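Side-chain contacts in sensor protein (Pseudomonas syringae pv. tomato, PDB 2R8R), which probably acts as an ATP-dependent histidine kinase of a two-component system, and is represented here by its N-terminal, P-loop-class KdpD sensor domain: residues A[63-68]-A[96-101]; A[73-78]-A[111-116]; A[124-129]-A[198-203]; A[138-143]-A[189-194]. All blocks are in the same frame, centred on the assembly; numbering follows the deposited sequence.

Interaction 1 (A[63-68]-A[96-101]); sequences LRTEYR and TNAPGS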
# COMPACT_ATOMS: atom_id res chain seq x y z
N LEU A 63 -6.38 9.52 12.43
CA LEU A 63 -5.99 10.78 13.08
C LEU A 63 -5.77 11.86 12.03
O LEU A 63 -4.97 11.70 11.13
CB LEU A 63 -4.69 10.60 13.88
CG LEU A 63 -4.63 9.55 15.00
CD1 LEU A 63 -3.18 9.32 15.42
CD2 LEU A 63 -5.48 9.98 16.19
N ARG A 64 -6.48 12.97 12.18
CA ARG A 64 -6.24 14.17 11.38
C ARG A 64 -5.33 15.18 12.07
O ARG A 64 -5.59 15.54 13.21
CB ARG A 64 -7.57 14.81 11.00
CG ARG A 64 -8.15 14.14 9.76
CD ARG A 64 -9.67 14.20 9.65
NE ARG A 64 -10.09 13.18 8.69
CZ ARG A 64 -10.33 11.90 8.98
NH1 ARG A 64 -10.22 11.44 10.23
NH2 ARG A 64 -10.69 11.07 8.00
N THR A 65 -4.26 15.60 11.40
CA THR A 65 -3.50 16.78 11.79
C THR A 65 -3.58 17.85 10.70
O THR A 65 -4.08 17.59 9.60
CB THR A 65 -2.03 16.46 12.14
OG1 THR A 65 -1.39 15.76 11.06
CG2 THR A 65 -1.96 15.64 13.42
N GLU A 66 -3.16 19.06 11.05
CA GLU A 66 -2.95 20.15 10.09
C GLU A 66 -1.45 20.40 9.99
O GLU A 66 -0.76 20.47 11.01
CB GLU A 66 -3.64 21.43 10.56
CG GLU A 66 -5.15 21.30 10.72
CD GLU A 66 -5.87 21.06 9.38
OE1 GLU A 66 -5.56 21.78 8.38
OE2 GLU A 66 -6.74 20.16 9.35
N TYR A 67 -0.96 20.50 8.75
CA TYR A 67 0.46 20.72 8.46
C TYR A 67 0.62 21.47 7.14
O TYR A 67 0.36 20.92 6.09
CB TYR A 67 1.21 19.38 8.38
CG TYR A 67 2.71 19.52 8.13
CD1 TYR A 67 3.57 20.03 9.11
CD2 TYR A 67 3.26 19.16 6.93
CE1 TYR A 67 4.95 20.17 8.86
CE2 TYR A 67 4.62 19.28 6.67
CZ TYR A 67 5.45 19.78 7.63
OH TYR A 67 6.80 19.85 7.34
N ARG A 68 1.04 22.73 7.21
CA ARG A 68 1.21 23.59 6.01
C ARG A 68 -0.07 23.75 5.19
O ARG A 68 -0.07 23.63 3.97
CB ARG A 68 2.39 23.09 5.17
CG ARG A 68 3.63 23.05 6.00
CD ARG A 68 4.81 22.43 5.34
NE ARG A 68 6.01 22.90 6.04
CZ ARG A 68 7.26 22.64 5.66
NH1 ARG A 68 8.28 23.16 6.32
NH2 ARG A 68 7.49 21.85 4.63
N THR A 96 5.66 7.53 4.49
CA THR A 96 6.34 8.34 5.50
C THR A 96 5.25 9.07 6.28
O THR A 96 4.45 9.78 5.68
CB THR A 96 7.33 9.32 4.83
OG1 THR A 96 8.40 8.57 4.26
CG2 THR A 96 7.93 10.33 5.83
N ASN A 97 5.20 8.84 7.59
CA ASN A 97 4.11 9.34 8.42
C ASN A 97 4.10 10.87 8.59
O ASN A 97 5.11 11.52 8.45
CB ASN A 97 4.15 8.71 9.83
CG ASN A 97 3.88 7.21 9.82
OD1 ASN A 97 3.29 6.68 8.89
ND2 ASN A 97 4.31 6.53 10.87
N ALA A 98 2.93 11.39 8.93
CA ALA A 98 2.66 12.79 9.17
C ALA A 98 3.52 13.26 10.30
O ALA A 98 3.73 12.50 11.26
CB ALA A 98 1.13 12.96 9.54
N PRO A 99 4.03 14.51 10.22
CA PRO A 99 4.86 15.04 11.31
C PRO A 99 4.20 14.91 12.69
O PRO A 99 2.99 15.07 12.82
CB PRO A 99 5.04 16.53 10.93
CG PRO A 99 4.89 16.56 9.43
CD PRO A 99 3.81 15.53 9.16
N GLY A 100 5.00 14.61 13.71
CA GLY A 100 4.48 14.41 15.06
C GLY A 100 4.10 12.97 15.37
O GLY A 100 3.62 12.67 16.47
N SER A 101 4.30 12.07 14.41
CA SER A 101 3.97 10.67 14.58
C SER A 101 5.09 10.05 15.39
O SER A 101 6.24 10.44 15.28
CB SER A 101 3.85 9.98 13.23
OG SER A 101 2.73 10.46 12.52
O HOH W 1 0.97 16.37 11.27
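A98, whose CB lies 4.1 Å from T65 OG1, has its carbonyl oxygen held twice from within its own turn. S101 OG reaches A98 O at 2.6 Å, in the carbonyl plane and on a lone pair (C=O...OG angle 142°), while S101 N adds a weak bond to the same oxygen. These bonds close the type II turn from A98 to S101 and present P99 at its corner to the strand 63-67. There the proline pyrrolidine lies against the Y67 ring: P99 CG sits 3.5 Å from the ring centroid and only 7° off the normal, a CH-pi contact centred over the face. With CG anti to its backbone N (chi1 -178°), Y67 swings its ring out to meet it. R68 CG backs the opposite face of that ring, so the tyrosine is sandwiched between proline and arginine carbons. A water donates to P99 O at 2.9 Å and also approaches T65 OG1, but that second distance is too short to trust. L72 of the adjoining hairpin strand packs on T65, Y67 and P99 alike. Toward strand 63-67 the loop thus offers mainly ring-face packing; a polar tie to the hairpin is on strand 70-74, where E74 OE2 accepts from A98 N.

Interaction 2 (A[73-78]-A[111-116]); sequences EEMDLD and QELLAA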
# COMPACT_ATOMS: atom_id res chain seq x y z
N GLU A 73 -3.77 12.68 7.35
CA GLU A 73 -4.46 11.56 8.02
C GLU A 73 -3.45 10.46 8.28
O GLU A 73 -2.65 10.13 7.41
CB GLU A 73 -5.58 10.99 7.15
CG GLU A 73 -6.65 11.98 6.68
CD GLU A 73 -7.47 11.41 5.54
OE1 GLU A 73 -6.88 10.77 4.64
OE2 GLU A 73 -8.72 11.57 5.55
N GLU A 74 -3.45 9.90 9.49
CA GLU A 74 -2.67 8.73 9.80
C GLU A 74 -3.55 7.70 10.47
O GLU A 74 -4.53 8.03 11.13
CB GLU A 74 -1.54 9.02 10.80
CG GLU A 74 -0.20 9.46 10.28
CD GLU A 74 0.20 8.83 9.00
OE1 GLU A 74 -0.02 7.61 8.84
OE2 GLU A 74 0.76 9.56 8.15
N MSE A 75 -3.13 6.45 10.32
CA MSE A 75 -3.60 5.36 11.10
C MSE A 75 -3.46 5.68 12.61
O MSE A 75 -2.41 6.23 13.07
CB MSE A 75 -2.78 4.15 10.75
CG MSE A 75 -3.16 2.93 11.43
SE MSE A 75 -1.90 1.51 11.04
CE MSE A 75 -0.32 2.27 11.70
N ASP A 76 -4.52 5.37 13.34
CA ASP A 76 -4.52 5.53 14.77
C ASP A 76 -3.92 4.29 15.43
O ASP A 76 -4.61 3.44 15.94
CB ASP A 76 -5.93 5.79 15.26
CG ASP A 76 -5.97 6.24 16.69
OD1 ASP A 76 -4.93 6.26 17.37
OD2 ASP A 76 -7.06 6.60 17.13
N LEU A 77 -2.60 4.25 15.43
CA LEU A 77 -1.82 3.13 15.91
C LEU A 77 -2.15 2.78 17.38
O LEU A 77 -2.33 1.61 17.74
CB LEU A 77 -0.34 3.47 15.77
CG LEU A 77 0.73 2.44 16.18
CD1 LEU A 77 0.55 1.11 15.41
CD2 LEU A 77 2.16 3.05 15.98
N ASP A 78 -2.20 3.82 18.21
CA ASP A 78 -2.50 3.70 19.62
C ASP A 78 -3.85 3.06 19.85
O ASP A 78 -3.97 2.21 20.66
CB ASP A 78 -2.51 5.08 20.29
CG ASP A 78 -1.13 5.65 20.50
OD1 ASP A 78 -0.21 5.20 19.80
OD2 ASP A 78 -0.95 6.55 21.37
N GLN A 111 5.40 -2.92 12.11
CA GLN A 111 6.22 -3.84 12.90
C GLN A 111 5.70 -3.88 14.32
O GLN A 111 5.67 -4.93 14.91
CB GLN A 111 7.74 -3.47 12.88
CG GLN A 111 8.50 -3.53 11.55
CD GLN A 111 8.45 -4.88 10.88
OE1 GLN A 111 8.66 -5.91 11.51
NE2 GLN A 111 8.21 -4.88 9.56
N GLU A 112 5.27 -2.74 14.85
CA GLU A 112 4.72 -2.66 16.22
C GLU A 112 3.44 -3.45 16.42
O GLU A 112 3.25 -4.07 17.45
CB GLU A 112 4.46 -1.20 16.66
CG GLU A 112 4.31 -1.08 18.15
CD GLU A 112 4.15 0.32 18.68
OE1 GLU A 112 3.81 1.23 17.91
OE2 GLU A 112 4.36 0.49 19.92
N LEU A 113 2.54 -3.38 15.44
CA LEU A 113 1.31 -4.19 15.45
C LEU A 113 1.69 -5.65 15.44
O LEU A 113 1.14 -6.43 16.16
CB LEU A 113 0.44 -3.89 14.22
CG LEU A 113 -0.14 -2.48 14.12
CD1 LEU A 113 -0.60 -2.23 12.70
CD2 LEU A 113 -1.27 -2.33 15.18
N LEU A 114 2.64 -6.01 14.58
CA LEU A 114 3.08 -7.39 14.41
C LEU A 114 3.74 -7.96 15.69
O LEU A 114 3.52 -9.12 16.02
CB LEU A 114 4.04 -7.49 13.23
CG LEU A 114 3.52 -7.29 11.80
CD1 LEU A 114 4.75 -7.22 10.81
CD2 LEU A 114 2.61 -8.40 11.46
N ALA A 115 4.50 -7.11 16.40
CA ALA A 115 5.11 -7.50 17.69
C ALA A 115 4.06 -7.70 18.78
O ALA A 115 4.28 -8.46 19.71
CB ALA A 115 6.18 -6.47 18.15
N ALA A 116 2.92 -7.03 18.65
CA ALA A 116 1.76 -7.20 19.54
C ALA A 116 0.90 -8.40 19.18
O ALA A 116 -0.10 -8.65 19.82
CB ALA A 116 0.89 -5.92 19.58
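L77 reaches from the first turn of helix 77-83 toward L113 and E112 on helix 106-115. Its CB points at that helix and acts as the stem; CG stands anti to the backbone N (chi1 -178°), which carries the isobutyl fork toward helix 106-115. CG itself lies 3.7 Å from E112 OE1. One branch, CD1, settles against the L113 fork, 3.9 Å from L113 CG and equally near L113 CD2. The other branch, CD2, lies 3.1 Å from E112 OE1, short for a methyl beside a carboxylate oxygen and to be read with caution. E112 gets there with an extended chain that lies obliquely to the leucine. The two helices belong to a P-loop NTPase-like domain: helix 106-115 lies in the connection between the adjacent parallel strands 87-90 and 119-125, a beta-alpha-beta crossover, and helix 77-83 follows the hairpin strand 70-74. D76 makes the turn between that strand and its helix, centring an inverse gamma turn and capping A79 N through OD1. On the buried side, the selenium of selenomethionine M75 rests 4.3 Å from L113 CD1, and L80 packs on both residues. On the more exposed flank, D78 OD1 stays 6.0 Å from E112 OE1, two carboxylates that probably repel each other mildly. H103 touches both L77 and E112.

Interaction 3 (A[124-129]-A[198-203]); sequences VNVQHL and TALREM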
# COMPACT_ATOMS: atom_id res chain seq x y z
N VAL A 124 2.05 -2.43 -1.47
CA VAL A 124 3.15 -1.61 -1.86
C VAL A 124 3.39 -1.74 -3.37
O VAL A 124 3.24 -2.84 -3.93
CB VAL A 124 4.42 -1.99 -1.08
CG1 VAL A 124 5.03 -3.34 -1.60
CG2 VAL A 124 5.44 -0.82 -1.09
N ASN A 125 3.77 -0.63 -4.00
CA ASN A 125 4.30 -0.63 -5.38
C ASN A 125 5.80 -0.88 -5.40
O ASN A 125 6.51 -0.44 -4.52
CB ASN A 125 3.98 0.66 -6.10
CG ASN A 125 2.54 0.76 -6.46
OD1 ASN A 125 1.88 1.79 -6.24
ND2 ASN A 125 2.01 -0.32 -6.96
N VAL A 126 6.26 -1.59 -6.43
CA VAL A 126 7.64 -2.07 -6.46
C VAL A 126 8.69 -0.95 -6.44
O VAL A 126 9.79 -1.18 -5.97
CB VAL A 126 7.87 -2.99 -7.66
CG1 VAL A 126 7.90 -2.21 -8.97
CG2 VAL A 126 9.13 -3.76 -7.45
N GLN A 127 8.32 0.24 -6.94
CA GLN A 127 9.23 1.40 -7.05
C GLN A 127 9.84 1.88 -5.73
O GLN A 127 10.90 2.54 -5.72
CB GLN A 127 8.50 2.59 -7.68
CG GLN A 127 7.31 3.06 -6.86
CD GLN A 127 6.46 4.11 -7.55
OE1 GLN A 127 6.80 5.28 -7.44
NE2 GLN A 127 5.34 3.70 -8.23
N HIS A 128 9.15 1.58 -4.63
CA HIS A 128 9.54 2.03 -3.30
C HIS A 128 10.67 1.26 -2.70
O HIS A 128 11.33 1.75 -1.80
CB HIS A 128 8.33 2.03 -2.37
CG HIS A 128 7.23 2.93 -2.83
ND1 HIS A 128 7.30 4.31 -2.71
CD2 HIS A 128 6.07 2.65 -3.45
CE1 HIS A 128 6.20 4.83 -3.21
NE2 HIS A 128 5.44 3.85 -3.67
N LEU A 129 10.96 0.08 -3.20
CA LEU A 129 12.08 -0.68 -2.68
C LEU A 129 13.41 0.07 -2.84
O LEU A 129 13.75 0.49 -3.95
CB LEU A 129 12.16 -2.04 -3.36
CG LEU A 129 11.01 -2.98 -2.95
CD1 LEU A 129 11.09 -4.27 -3.76
CD2 LEU A 129 11.07 -3.25 -1.43
N THR A 198 5.96 -1.47 -18.37
CA THR A 198 6.50 -2.78 -18.73
C THR A 198 7.73 -3.08 -17.88
O THR A 198 7.88 -4.20 -17.35
CB THR A 198 6.89 -2.82 -20.23
OG1 THR A 198 5.69 -2.75 -21.01
CG2 THR A 198 7.67 -4.08 -20.58
N ALA A 199 8.60 -2.08 -17.76
CA ALA A 199 9.81 -2.17 -16.96
C ALA A 199 9.47 -2.45 -15.49
O ALA A 199 10.04 -3.31 -14.87
CB ALA A 199 10.65 -0.86 -17.11
N LEU A 200 8.51 -1.72 -14.93
CA LEU A 200 8.10 -1.87 -13.53
C LEU A 200 7.40 -3.21 -13.25
O LEU A 200 7.58 -3.80 -12.20
CB LEU A 200 7.19 -0.72 -13.12
CG LEU A 200 7.90 0.63 -13.01
CD1 LEU A 200 6.88 1.78 -13.17
CD2 LEU A 200 8.66 0.72 -11.69
N ARG A 201 6.61 -3.68 -14.22
CA ARG A 201 5.97 -4.98 -14.13
C ARG A 201 7.00 -6.11 -14.04
O ARG A 201 6.84 -7.03 -13.27
CB ARG A 201 5.07 -5.21 -15.33
CG ARG A 201 4.42 -6.60 -15.38
CD ARG A 201 3.60 -6.76 -16.60
NE ARG A 201 2.66 -7.87 -16.50
CZ ARG A 201 1.91 -8.31 -17.51
NH1 ARG A 201 1.97 -7.76 -18.72
NH2 ARG A 201 1.07 -9.29 -17.30
N GLU A 202 8.06 -6.02 -14.83
CA GLU A 202 9.17 -6.96 -14.76
C GLU A 202 9.88 -6.88 -13.41
O GLU A 202 10.25 -7.89 -12.85
CB GLU A 202 10.13 -6.69 -15.90
CG GLU A 202 11.46 -7.45 -15.85
CD GLU A 202 12.33 -7.16 -17.06
OE1 GLU A 202 12.41 -8.01 -17.96
OE2 GLU A 202 12.92 -6.06 -17.13
N MSE A 203 10.06 -5.68 -12.88
CA MSE A 203 10.62 -5.51 -11.54
C MSE A 203 9.78 -6.17 -10.46
O MSE A 203 10.30 -6.86 -9.60
CB MSE A 203 10.79 -4.01 -11.19
CG MSE A 203 12.02 -3.39 -11.84
SE MSE A 203 12.28 -1.52 -11.41
CE MSE A 203 12.13 -0.72 -13.17
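V126 is wedged into the surface of helix 194-209 between L200 and M203, and its two methyls make the dense part of the contact. CG1 rests on the backbone carbonyl of the helix, 3.6 Å from L200 O, and also touches L200 CD2 and M203 CB, each at 4.1 Å. CG2 lies against the main chain of M203, 3.9 Å from M203 C. A chi1 of 72° sets CG1 between the backbone N and the carbonyl carbon of V126, while CG2 is anti to that N; the pair thus straddles M203 CB. The selenomethionine chain then turns away from V126, so its CB does the touching rather than its selenium. Q127 marks the looser flank: only its CB comes near, 4.4 Å from L200 CD2, and this residue is partly exposed. On the far side of the helix, R201 points away from the valine and forms a salt bridge with D163. The segment 124-129 is where strand 119-125 passes into a short 3-10 turn, next to strand 7-12, and V126 pairs through its backbone with G12. Helix 133-140 lies against Q127 and M203, F191 of helix 185-191 touches Q127 and L200, and L200 also touches the domain's probable Walker A P-loop.

Interaction 4 (A[138-143]-A[189-194]); sequences GITGVQ and DAFFTQ. With SO4 (sulfate ion), chain E.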
# COMPACT_ATOMS: atom_id res chain seq x y z
N GLY A 138 16.10 6.23 -13.12
CA GLY A 138 16.75 6.14 -14.42
C GLY A 138 15.78 5.84 -15.55
O GLY A 138 15.99 6.25 -16.67
N ILE A 139 14.71 5.12 -15.23
CA ILE A 139 13.74 4.71 -16.22
C ILE A 139 12.70 5.82 -16.36
O ILE A 139 12.50 6.31 -17.45
CB ILE A 139 13.10 3.35 -15.81
CG1 ILE A 139 14.03 2.21 -16.21
CG2 ILE A 139 11.69 3.14 -16.43
CD1 ILE A 139 13.62 0.89 -15.56
N THR A 140 12.09 6.23 -15.25
CA THR A 140 10.95 7.13 -15.29
C THR A 140 11.29 8.62 -15.27
O THR A 140 10.45 9.45 -15.62
CB THR A 140 9.97 6.87 -14.10
OG1 THR A 140 10.64 7.19 -12.88
CG2 THR A 140 9.49 5.43 -14.05
N GLY A 141 12.51 8.96 -14.85
CA GLY A 141 12.90 10.34 -14.58
C GLY A 141 12.23 10.96 -13.35
O GLY A 141 12.44 12.15 -13.06
N VAL A 142 11.41 10.18 -12.62
CA VAL A 142 10.75 10.66 -11.40
C VAL A 142 11.47 10.09 -10.17
O VAL A 142 11.77 8.88 -10.10
CB VAL A 142 9.21 10.32 -11.36
CG1 VAL A 142 8.52 11.00 -10.15
CG2 VAL A 142 8.51 10.74 -12.64
N GLN A 143 11.76 10.99 -9.23
CA GLN A 143 12.35 10.68 -7.92
C GLN A 143 11.39 9.87 -7.01
O GLN A 143 10.26 10.28 -6.79
CB GLN A 143 12.65 12.01 -7.23
CG GLN A 143 13.35 11.91 -5.91
CD GLN A 143 14.82 12.31 -6.00
OE1 GLN A 143 15.17 13.51 -5.97
NE2 GLN A 143 15.69 11.29 -6.12
N ASP A 189 2.29 11.87 -16.35
CA ASP A 189 2.57 11.65 -17.78
C ASP A 189 3.94 11.03 -18.00
O ASP A 189 4.10 10.18 -18.86
CB ASP A 189 2.36 12.93 -18.61
CG ASP A 189 0.87 13.33 -18.70
OD1 ASP A 189 0.03 12.75 -17.96
OD2 ASP A 189 0.54 14.24 -19.49
N ALA A 190 4.93 11.44 -17.20
CA ALA A 190 6.31 10.93 -17.31
C ALA A 190 6.41 9.48 -16.82
O ALA A 190 7.24 8.71 -17.28
CB ALA A 190 7.32 11.87 -16.56
N PHE A 191 5.54 9.10 -15.93
CA PHE A 191 5.58 7.78 -15.30
C PHE A 191 4.84 6.71 -16.08
O PHE A 191 5.36 5.62 -16.34
CB PHE A 191 4.95 7.91 -13.93
CG PHE A 191 5.14 6.70 -13.06
CD1 PHE A 191 6.28 6.57 -12.28
CD2 PHE A 191 4.17 5.70 -13.03
CE1 PHE A 191 6.47 5.44 -11.51
CE2 PHE A 191 4.34 4.58 -12.23
CZ PHE A 191 5.50 4.45 -11.47
N PHE A 192 3.58 7.01 -16.38
CA PHE A 192 2.67 6.07 -17.00
C PHE A 192 2.84 6.12 -18.49
O PHE A 192 2.09 6.81 -19.20
CB PHE A 192 1.21 6.39 -16.65
CG PHE A 192 0.86 6.03 -15.27
CD1 PHE A 192 0.32 4.81 -14.98
CD2 PHE A 192 1.08 6.92 -14.24
CE1 PHE A 192 -0.01 4.46 -13.67
CE2 PHE A 192 0.76 6.56 -12.92
CZ PHE A 192 0.22 5.31 -12.66
N THR A 193 3.85 5.40 -18.95
CA THR A 193 4.02 5.05 -20.33
C THR A 193 4.10 3.54 -20.44
O THR A 193 4.29 2.83 -19.46
CB THR A 193 5.28 5.74 -20.94
OG1 THR A 193 6.45 5.18 -20.34
CG2 THR A 193 5.24 7.27 -20.74
N GLN A 194 3.91 3.05 -21.65
CA GLN A 194 3.99 1.62 -21.97
C GLN A 194 5.36 1.08 -21.60
O GLN A 194 5.47 0.05 -20.96
CB GLN A 194 3.73 1.47 -23.49
CG GLN A 194 3.82 0.06 -24.07
CD GLN A 194 2.79 -0.89 -23.49
OE1 GLN A 194 1.66 -0.51 -23.20
NE2 GLN A 194 3.18 -2.15 -23.34
S SO4 E . 10.86 14.90 -8.91
O1 SO4 E . 10.14 16.10 -9.29
O2 SO4 E . 11.07 13.99 -10.03
O3 SO4 E . 12.21 15.23 -8.41
O4 SO4 E . 9.99 14.26 -7.93
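An ST turn closes the C-terminal end of helix 133-140, and its threonine, T140, lies against F191 at the end of helix 185-191. T140 OG1 accepts from V142 N at 3.1 Å with an N-H...O angle of 160°, and also bonds V136 O one helical turn back; its chi1 of 65° places the hydroxyl between the backbone N and the carbonyl carbon and leaves CG2 on the side of F191. That methyl meets the phenyl ring, 3.8 Å from F191 CD1 and 3.9 Å from F191 CE1, approaching obliquely. The two side chains run side by side in the same direction. G141, with positive phi, lets the chain leave the helix, after which V142 folds back so that its CG2 touches A190 CB at 4.2 Å. Beyond V142, Q143 N donates almost straight to a sulfate oxygen, O2, at 3.2 Å (N-H...O 175°); the anion is probably from the crystallisation liquor, and Q143 CB lies alongside it, 3.5 Å from sulfate O3. In the other segment F192 centres an inverse gamma turn, and F191 CD2 lies 3.4 Å above the plane of the F192 ring, offset toward its rim. T193 OG1 then caps N196 N and starts helix 194-209. I139 packs on that helix, F191 touches its L200, and F192 is bordered by L170 and L173 of helix 166-174.

The four contacts form two touching pairs. Interactions 1 and 2 meet along the hairpin, where L63 N lies 2.7 Å from E74 O and A98 N lies 2.9 Å from E74 OE2; E74 thus ties the hairpin to the loop 96-101. Interactions 3 and 4 have centres 12 Å apart and share a hydrophobic cluster, with L200 CD1 3.5 Å from F191 CZ. Interaction 4 is nested within the loop that interaction 3 closes. Interactions 2 and 4 are separated by about 32 Å between centres, on opposite sides of the chain's centre. The probable Walker A P-loop beside interaction 3 is also approached, without contact, by F191 of interaction 4.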